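Local coordinates for protein putative phosphinothricin acetyltransferase YwnH (Bacillus subtilis, PDB 1VHS) that probably inactivates the herbicide phosphinothricin by transferring an acetyl group to it from acetyl-CoA, as a GNAT-family N-acetyltransferase, at residues V64-S69 with S100-E105; A120-H125 with K131-H136. One frame throughout, in Å; residues are numbered along the deposited sequence. Where two conformers were deposited one is given.

In the fold
Interactions 1 and 2 lie in series along the chain, their centres about 14 Å apart, and both pack a helix onto the same mixed sheet of the GNAT fold. In interaction 1 helix 98-109 rests on strand 64-72; in interaction 2 helix 127-135 rests on strand 117-123, the strand that follows helix 98-109 in sequence. Leu103 CD1 lies 3.7 Å from Phe133 CE2, so the helices of the two contacts pack against each other. Ile87 of strand 82-89, predicted to bind acetyl-CoA, packs against Leu102 of the first contact and Phe133 of the second, placing both beside the probable cofactor site.

Interaction 1 of 2, residues V64-S69 with S100-E105; sequences VAAWIS and SYLLQE
Leu102 of helix 98-109 packs onto Ala66 and Ile68 of strand 64-72, a helix-on-sheet contact of the GNAT fold, just after Lys96-Ser100, predicted to bind acetyl-CoA, which runs into the first turn of this helix. Followed outward, the leucine first meets Ile68 with its CB, 4.1 Å from Ile68 CD1. Its CG stands anti to the carbonyl carbon (chi1 -62°), and the two methyls divide the strand between them: Leu102 CD2 stays 4.1 Å from Ile68 CD1, while Leu102 CD1 reaches Ala66 CB at 3.6 Å. Ala66 and Ile68 lie two positions apart, so both point their CB atoms at the helix, whereas the intervening Trp67 turns away and stacks on Tyr88. Ala65 and Ala66 form a classic beta bulge, both facing Ala57 of strand 54-58. The leucine also touches Ala57 and Ile89, and Ile68 packs on Val85 and Leu5, so the buried patch spans several neighbouring strands. Ile68 is extended along CG1 (chi2 174°), which brings its terminal methyl up beside the leucine side chain, where Ile68 CD1 lies 3.4 Å from Leu102 O.

Interaction 2 of 2, residues A120-H125 with K131-H136; sequences AFIFGH and KLFEKH
Phe133 of helix 127-135 sets its ring against Ala120 and Ile122, two residues of strand 117-123 whose CB atoms point toward the helix. Strand and helix are joined by a short turn, a beta-alpha unit of the GNAT fold. Ile122 CD1 lies over one face of the Phe133 ring, 4.0 Å from the centroid and 25° off the normal, a CH-pi contact. The methyl is displaced toward the CD1 side of the ring, where Phe133 CD1 is 3.7 Å from Ile122 CD1. Ala120 CB comes in obliquely from the same side of the ring plane, displaced toward CD2 and CE2, and lies 3.5 Å from Phe133 CE2. With CG1 anti to its carbonyl carbon and chi2 at 168°, the isoleucine is extended, and its last methyl makes the contact. In the next shell, Phe138 meets the Phe133 ring edge-to-face, and Leu160 packs against it.

His136 folds its side chain back on the backbone of its own segment: His136 ND1 donates to Leu132 O at 3.2 Å in a nearly straight bond (169°). That oxygen lies in the imidazole plane, although the nitrogen stands above the carbonyl plane; Lys135 N reaches the same oxygen from the opposite face, 3.2 Å from Leu132 O, besides a weak bond from His136 N. Farther out, Ala120 and Ile122 are held by backbone hydrogen bonds to Leu160 and Lys158 of strand 153-163. Ile122 touches Ser129 and Leu130 of helix 127-135 and lies close to Asn126, predicted to bind acetyl-CoA, and helix 98-109 lies alongside, with Leu103 packed on Leu132 and His136.

Interaction 1 of 2, residues V64-S69 with S100-E105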
ATOM      1  N   VAL A  64      -0.702  14.242  -7.950  1.00 31.61           N
ATOM      2  CA  VAL A  64      -0.812  13.005  -7.184  1.00 31.03           C
ATOM      3  C   VAL A  64       0.498  12.791  -6.430  1.00 30.76           C
ATOM      4  O   VAL A  64       1.547  12.611  -7.046  1.00 31.26           O
ATOM      5  CB  VAL A  64      -1.066  11.801  -8.108  1.00 31.82           C
ATOM      6  CG1 VAL A  64      -1.127  10.518  -7.287  1.00 27.54           C
ATOM      7  CG2 VAL A  64      -2.365  12.003  -8.875  1.00 30.32           C
ATOM      8  N   ALA A  65       0.432  12.816  -5.100  1.00 28.58           N
ATOM      9  CA  ALA A  65       1.614  12.645  -4.260  1.00 26.94           C
ATOM     10  C   ALA A  65       1.714  11.282  -3.574  1.00 26.14           C
ATOM     11  O   ALA A  65       2.762  10.937  -3.030  1.00 25.47           O
ATOM     12  CB  ALA A  65       1.653  13.739  -3.204  1.00 27.05           C
ATOM     13  N   ALA A  66       0.630  10.515  -3.591  1.00 21.63           N
ATOM     14  CA  ALA A  66       0.623   9.208  -2.939  1.00 21.47           C
ATOM     15  C   ALA A  66      -0.631   8.446  -3.324  1.00 19.17           C
ATOM     16  O   ALA A  66      -1.540   9.003  -3.931  1.00 19.09           O
ATOM     17  CB  ALA A  66       0.668   9.394  -1.418  1.00 21.72           C
ATOM     18  N   TRP A  67      -0.670   7.161  -2.992  1.00 18.17           N
ATOM     19  CA  TRP A  67      -1.845   6.363  -3.279  1.00 14.28           C
ATOM     20  C   TRP A  67      -2.049   5.244  -2.274  1.00 16.50           C
ATOM     21  O   TRP A  67      -1.112   4.830  -1.588  1.00 16.62           O
ATOM     22  CB  TRP A  67      -1.828   5.799  -4.715  1.00 15.97           C
ATOM     23  CG  TRP A  67      -0.584   5.069  -5.176  1.00 13.74           C
ATOM     24  CD1 TRP A  67       0.488   5.608  -5.829  1.00 14.31           C
ATOM     25  CD2 TRP A  67      -0.343   3.657  -5.115  1.00 17.76           C
ATOM     26  NE1 TRP A  67       1.373   4.621  -6.189  1.00 15.68           N
ATOM     27  CE2 TRP A  67       0.888   3.413  -5.763  1.00 17.28           C
ATOM     28  CE3 TRP A  67      -1.054   2.572  -4.579  1.00 19.50           C
ATOM     29  CZ2 TRP A  67       1.426   2.129  -5.894  1.00 21.07           C
ATOM     30  CZ3 TRP A  67      -0.520   1.294  -4.709  1.00 23.29           C
ATOM     31  CH2 TRP A  67       0.709   1.083  -5.363  1.00 20.67           C
ATOM     32  N   ILE A  68      -3.294   4.795  -2.179  1.00 15.91           N
ATOM     33  CA  ILE A  68      -3.694   3.720  -1.272  1.00 18.21           C
ATOM     34  C   ILE A  68      -4.443   2.693  -2.107  1.00 18.90           C
ATOM     35  O   ILE A  68      -5.419   3.019  -2.784  1.00 19.88           O
ATOM     36  CB  ILE A  68      -4.658   4.216  -0.181  1.00 16.79           C
ATOM     37  CG1 ILE A  68      -4.059   5.402   0.572  1.00 20.15           C
ATOM     38  CG2 ILE A  68      -4.953   3.087   0.802  1.00 21.34           C
ATOM     39  CD1 ILE A  68      -5.037   6.021   1.562  1.00 18.88           C
ATOM     40  N   SER A  69      -3.988   1.450  -2.055  1.00 14.82           N
ATOM     41  CA  SER A  69      -4.609   0.388  -2.826  1.00 18.43           C
ATOM     42  C   SER A  69      -5.162  -0.698  -1.919  1.00 20.70           C
ATOM     43  O   SER A  69      -4.477  -1.139  -0.998  1.00 20.14           O
ATOM     44  CB  SER A  69      -3.570  -0.231  -3.776  1.00 17.33           C
ATOM     45  OG  SER A  69      -4.037  -1.442  -4.350  1.00 23.04           O
ATOM     46  N   SER A 100       1.017   8.718   8.205  1.00 25.94           N
ATOM     47  CA  SER A 100       0.019   8.719   9.268  1.00 25.96           C
ATOM     48  C   SER A 100      -1.363   9.090   8.747  1.00 25.39           C
ATOM     49  O   SER A 100      -2.356   8.435   9.064  1.00 23.80           O
ATOM     50  CB  SER A 100       0.430   9.704  10.367  1.00 29.96           C
ATOM     51  OG  SER A 100      -0.617   9.885  11.297  1.00 35.05           O
ATOM     52  N   TYR A 101      -1.423  10.150   7.948  1.00 25.99           N
ATOM     53  CA  TYR A 101      -2.691  10.594   7.397  1.00 25.26           C
ATOM     54  C   TYR A 101      -3.302   9.544   6.475  1.00 21.78           C
ATOM     55  O   TYR A 101      -4.491   9.246   6.566  1.00 21.76           O
ATOM     56  CB  TYR A 101      -2.507  11.900   6.624  1.00 28.78           C
ATOM     57  CG  TYR A 101      -3.799  12.417   6.046  1.00 34.18           C
ATOM     58  CD1 TYR A 101      -4.798  12.930   6.874  1.00 36.01           C
ATOM     59  CD2 TYR A 101      -4.044  12.359   4.677  1.00 35.22           C
ATOM     60  CE1 TYR A 101      -6.010  13.368   6.352  1.00 38.93           C
ATOM     61  CE2 TYR A 101      -5.255  12.794   4.143  1.00 37.74           C
ATOM     62  CZ  TYR A 101      -6.231  13.296   4.986  1.00 38.99           C
ATOM     63  OH  TYR A 101      -7.431  13.723   4.465  1.00 45.40           O
ATOM     64  N   LEU A 102      -2.488   8.987   5.585  1.00 22.64           N
ATOM     65  CA  LEU A 102      -2.972   7.979   4.643  1.00 17.63           C
ATOM     66  C   LEU A 102      -3.504   6.729   5.332  1.00 16.82           C
ATOM     67  O   LEU A 102      -4.543   6.191   4.936  1.00 17.50           O
ATOM     68  CB  LEU A 102      -1.859   7.598   3.660  1.00 20.67           C
ATOM     69  CG  LEU A 102      -1.362   8.756   2.789  1.00 25.53           C
ATOM     70  CD1 LEU A 102      -0.195   8.304   1.923  1.00 27.76           C
ATOM     71  CD2 LEU A 102      -2.509   9.254   1.920  1.00 27.40           C
ATOM     72  N   LEU A 103      -2.803   6.256   6.357  1.00 17.26           N
ATOM     73  CA  LEU A 103      -3.266   5.061   7.057  1.00 17.41           C
ATOM     74  C   LEU A 103      -4.583   5.356   7.757  1.00 17.95           C
ATOM     75  O   LEU A 103      -5.499   4.545   7.727  1.00 16.18           O
ATOM     76  CB  LEU A 103      -2.225   4.573   8.074  1.00 16.69           C
ATOM     77  CG  LEU A 103      -2.587   3.286   8.833  1.00 16.83           C
ATOM     78  CD1 LEU A 103      -3.027   2.189   7.860  1.00 18.88           C
ATOM     79  CD2 LEU A 103      -1.383   2.820   9.647  1.00 18.54           C
ATOM     80  N   GLN A 104      -4.682   6.525   8.382  1.00 19.62           N
ATOM     81  CA  GLN A 104      -5.912   6.896   9.070  1.00 20.50           C
ATOM     82  C   GLN A 104      -7.083   6.888   8.088  1.00 21.41           C
ATOM     83  O   GLN A 104      -8.150   6.364   8.396  1.00 22.41           O
ATOM     84  CB  GLN A 104      -5.762   8.276   9.718  1.00 26.13           C
ATOM     85  CG  GLN A 104      -7.038   8.806  10.358  1.00 33.80           C
ATOM     86  CD  GLN A 104      -6.854  10.191  10.951  1.00 38.96           C
ATOM     87  OE1 GLN A 104      -6.132  10.367  11.934  1.00 40.69           O
ATOM     88  NE2 GLN A 104      -7.500  11.187  10.347  1.00 42.42           N
ATOM     89  N   GLU A 105      -6.878   7.455   6.900  1.00 22.82           N
ATOM     90  CA  GLU A 105      -7.930   7.479   5.886  1.00 22.13           C
ATOM     91  C   GLU A 105      -8.254   6.069   5.399  1.00 19.44           C
ATOM     92  O   GLU A 105      -9.415   5.729   5.195  1.00 18.74           O
ATOM     93  CB  GLU A 105      -7.515   8.353   4.701  1.00 24.33           C
ATOM     94  CG  GLU A 105      -7.494   9.839   5.019  1.00 29.16           C
ATOM     95  CD  GLU A 105      -8.670  10.258   5.897  0.65 32.57           C
ATOM     96  OE1 GLU A 105      -9.829  10.112   5.459  0.65 32.78           O
ATOM     97  OE2 GLU A 105      -8.435  10.722   7.034  0.65 38.70           O
TER

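Interaction 2 of 2, residues A120-H125 with K131-H136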
ATOM      1  N   ALA A 120      -1.208  -5.868   5.948  1.00 13.09           N
ATOM      2  CA  ALA A 120      -0.198  -5.050   5.296  1.00 12.90           C
ATOM      3  C   ALA A 120       1.093  -5.854   5.203  1.00 14.28           C
ATOM      4  O   ALA A 120       1.495  -6.497   6.170  1.00 15.04           O
ATOM      5  CB  ALA A 120       0.046  -3.764   6.101  1.00 13.21           C
ATOM      6  N   PHE A 121       1.729  -5.820   4.037  1.00 13.13           N
ATOM      7  CA  PHE A 121       2.980  -6.544   3.808  1.00 16.28           C
ATOM      8  C   PHE A 121       4.114  -5.534   3.850  1.00 16.77           C
ATOM      9  O   PHE A 121       4.246  -4.692   2.957  1.00 18.55           O
ATOM     10  CB  PHE A 121       2.938  -7.248   2.446  1.00 22.44           C
ATOM     11  CG  PHE A 121       1.958  -8.388   2.383  1.00 28.55           C
ATOM     12  CD1 PHE A 121       0.616  -8.191   2.693  1.00 33.30           C
ATOM     13  CD2 PHE A 121       2.380  -9.666   2.024  1.00 39.18           C
ATOM     14  CE1 PHE A 121      -0.294  -9.248   2.648  1.00 35.19           C
ATOM     15  CE2 PHE A 121       1.478 -10.733   1.976  1.00 39.59           C
ATOM     16  CZ  PHE A 121       0.137 -10.520   2.289  1.00 37.99           C
ATOM     17  N   ILE A 122       4.932  -5.629   4.895  1.00 13.41           N
ATOM     18  CA  ILE A 122       6.025  -4.699   5.116  1.00 14.68           C
ATOM     19  C   ILE A 122       7.346  -5.411   5.356  1.00 15.16           C
ATOM     20  O   ILE A 122       7.417  -6.368   6.128  1.00 16.15           O
ATOM     21  CB  ILE A 122       5.707  -3.800   6.351  1.00 15.68           C
ATOM     22  CG1 ILE A 122       4.344  -3.123   6.159  1.00 19.77           C
ATOM     23  CG2 ILE A 122       6.810  -2.772   6.554  1.00 20.72           C
ATOM     24  CD1 ILE A 122       3.795  -2.440   7.413  1.00 22.25           C
ATOM     25  N   PHE A 123       8.400  -4.948   4.694  1.00 15.47           N
ATOM     26  CA  PHE A 123       9.713  -5.556   4.892  1.00 19.27           C
ATOM     27  C   PHE A 123      10.131  -5.450   6.355  1.00 21.27           C
ATOM     28  O   PHE A 123       9.908  -4.425   6.999  1.00 21.49           O
ATOM     29  CB  PHE A 123      10.747  -4.871   4.008  1.00 22.27           C
ATOM     30  CG  PHE A 123      10.658  -5.264   2.567  1.00 24.09           C
ATOM     31  CD1 PHE A 123      10.849  -4.321   1.564  1.00 27.68           C
ATOM     32  CD2 PHE A 123      10.402  -6.583   2.208  1.00 25.09           C
ATOM     33  CE1 PHE A 123      10.785  -4.686   0.224  1.00 31.79           C
ATOM     34  CE2 PHE A 123      10.336  -6.958   0.868  1.00 28.61           C
ATOM     35  CZ  PHE A 123      10.526  -6.007  -0.125  1.00 31.35           C
ATOM     36  N   GLY A 124      10.740  -6.514   6.870  1.00 21.89           N
ATOM     37  CA  GLY A 124      11.168  -6.531   8.260  1.00 24.02           C
ATOM     38  C   GLY A 124      12.095  -5.408   8.690  1.00 24.60           C
ATOM     39  O   GLY A 124      12.119  -5.038   9.866  1.00 23.46           O
ATOM     40  N   HIS A 125      12.860  -4.857   7.751  1.00 24.69           N
ATOM     41  CA  HIS A 125      13.787  -3.782   8.086  1.00 25.95           C
ATOM     42  C   HIS A 125      13.185  -2.380   8.012  1.00 24.36           C
ATOM     43  O   HIS A 125      13.868  -1.402   8.295  1.00 26.15           O
ATOM     44  CB  HIS A 125      15.032  -3.853   7.192  1.00 27.47           C
ATOM     45  CG  HIS A 125      14.739  -3.738   5.728  1.00 25.70           C
ATOM     46  ND1 HIS A 125      13.959  -4.648   5.049  1.00 25.29           N
ATOM     47  CD2 HIS A 125      15.135  -2.824   4.810  1.00 26.66           C
ATOM     48  CE1 HIS A 125      13.887  -4.301   3.776  1.00 25.31           C
ATOM     49  NE2 HIS A 125      14.592  -3.198   3.604  1.00 24.06           N
ATOM     50  N   LYS A 131       6.273   0.574  12.909  1.00 23.71           N
ATOM     51  CA  LYS A 131       5.830   1.280  14.106  1.00 24.83           C
ATOM     52  C   LYS A 131       4.526   2.030  13.850  1.00 21.66           C
ATOM     53  O   LYS A 131       3.634   2.039  14.697  1.00 20.00           O
ATOM     54  CB  LYS A 131       6.907   2.251  14.599  1.00 28.92           C
ATOM     55  N   LEU A 132       4.421   2.650  12.678  1.00 21.07           N
ATOM     56  CA  LEU A 132       3.222   3.378  12.297  1.00 19.77           C
ATOM     57  C   LEU A 132       2.001   2.458  12.369  1.00 18.04           C
ATOM     58  O   LEU A 132       1.016   2.776  13.027  1.00 17.88           O
ATOM     59  CB  LEU A 132       3.353   3.928  10.873  1.00 19.68           C
ATOM     60  CG  LEU A 132       2.096   4.617  10.327  1.00 22.53           C
ATOM     61  CD1 LEU A 132       1.730   5.792  11.218  1.00 24.11           C
ATOM     62  CD2 LEU A 132       2.338   5.081   8.896  1.00 24.78           C
ATOM     63  N   PHE A 133       2.064   1.314  11.687  1.00 14.86           N
ATOM     64  CA  PHE A 133       0.934   0.390  11.710  1.00 16.63           C
ATOM     65  C   PHE A 133       0.612  -0.141  13.111  1.00 15.36           C
ATOM     66  O   PHE A 133      -0.557  -0.286  13.473  1.00 14.61           O
ATOM     67  CB  PHE A 133       1.176  -0.780  10.744  1.00 13.85           C
ATOM     68  CG  PHE A 133       0.844  -0.455   9.310  1.00 17.82           C
ATOM     69  CD1 PHE A 133       1.681   0.362   8.551  1.00 18.05           C
ATOM     70  CD2 PHE A 133      -0.319  -0.941   8.730  1.00 14.47           C
ATOM     71  CE1 PHE A 133       1.358   0.690   7.233  1.00 22.33           C
ATOM     72  CE2 PHE A 133      -0.654  -0.619   7.409  1.00 17.40           C
ATOM     73  CZ  PHE A 133       0.188   0.199   6.662  1.00 17.39           C
ATOM     74  N   GLU A 134       1.642  -0.415  13.906  1.00 14.93           N
ATOM     75  CA  GLU A 134       1.424  -0.936  15.248  1.00 19.00           C
ATOM     76  C   GLU A 134       0.736   0.068  16.165  1.00 19.31           C
ATOM     77  O   GLU A 134       0.092  -0.322  17.131  1.00 19.40           O
ATOM     78  CB  GLU A 134       2.749  -1.415  15.861  1.00 22.91           C
ATOM     79  CG  GLU A 134       3.220  -2.738  15.277  1.00 33.26           C
ATOM     80  CD  GLU A 134       4.576  -3.177  15.803  1.00 39.70           C
ATOM     81  OE1 GLU A 134       4.719  -3.338  17.032  1.00 47.61           O
ATOM     82  OE2 GLU A 134       5.499  -3.363  14.984  1.00 45.15           O
ATOM     83  N   LYS A 135       0.859   1.355  15.860  1.00 17.38           N
ATOM     84  CA  LYS A 135       0.201   2.375  16.672  1.00 19.13           C
ATOM     85  C   LYS A 135      -1.273   2.407  16.300  1.00 17.18           C
ATOM     86  O   LYS A 135      -2.096   2.928  17.051  1.00 15.89           O
ATOM     87  CB  LYS A 135       0.810   3.759  16.425  1.00 21.20           C
ATOM     88  CG  LYS A 135       2.205   3.951  16.995  1.00 23.57           C
ATOM     89  CD  LYS A 135       2.701   5.360  16.713  1.00 27.65           C
ATOM     90  CE  LYS A 135       4.112   5.585  17.241  1.00 30.55           C
ATOM     91  NZ  LYS A 135       4.619   6.924  16.834  1.00 30.48           N
ATOM     92  N   HIS A 136      -1.603   1.850  15.136  1.00 14.36           N
ATOM     93  CA  HIS A 136      -2.983   1.831  14.675  1.00 15.38           C
ATOM     94  C   HIS A 136      -3.710   0.488  14.758  1.00 15.83           C
ATOM     95  O   HIS A 136      -4.574   0.186  13.934  1.00 18.68           O
ATOM     96  CB  HIS A 136      -3.074   2.394  13.254  1.00 16.69           C
ATOM     97  CG  HIS A 136      -2.885   3.879  13.181  1.00 17.11           C
ATOM     98  ND1 HIS A 136      -1.655   4.470  12.984  1.00 20.99           N
ATOM     99  CD2 HIS A 136      -3.775   4.894  13.286  1.00 15.97           C
ATOM    100  CE1 HIS A 136      -1.796   5.784  12.966  1.00 15.08           C
ATOM    101  NE2 HIS A 136      -3.073   6.067  13.149  1.00 22.65           N
TER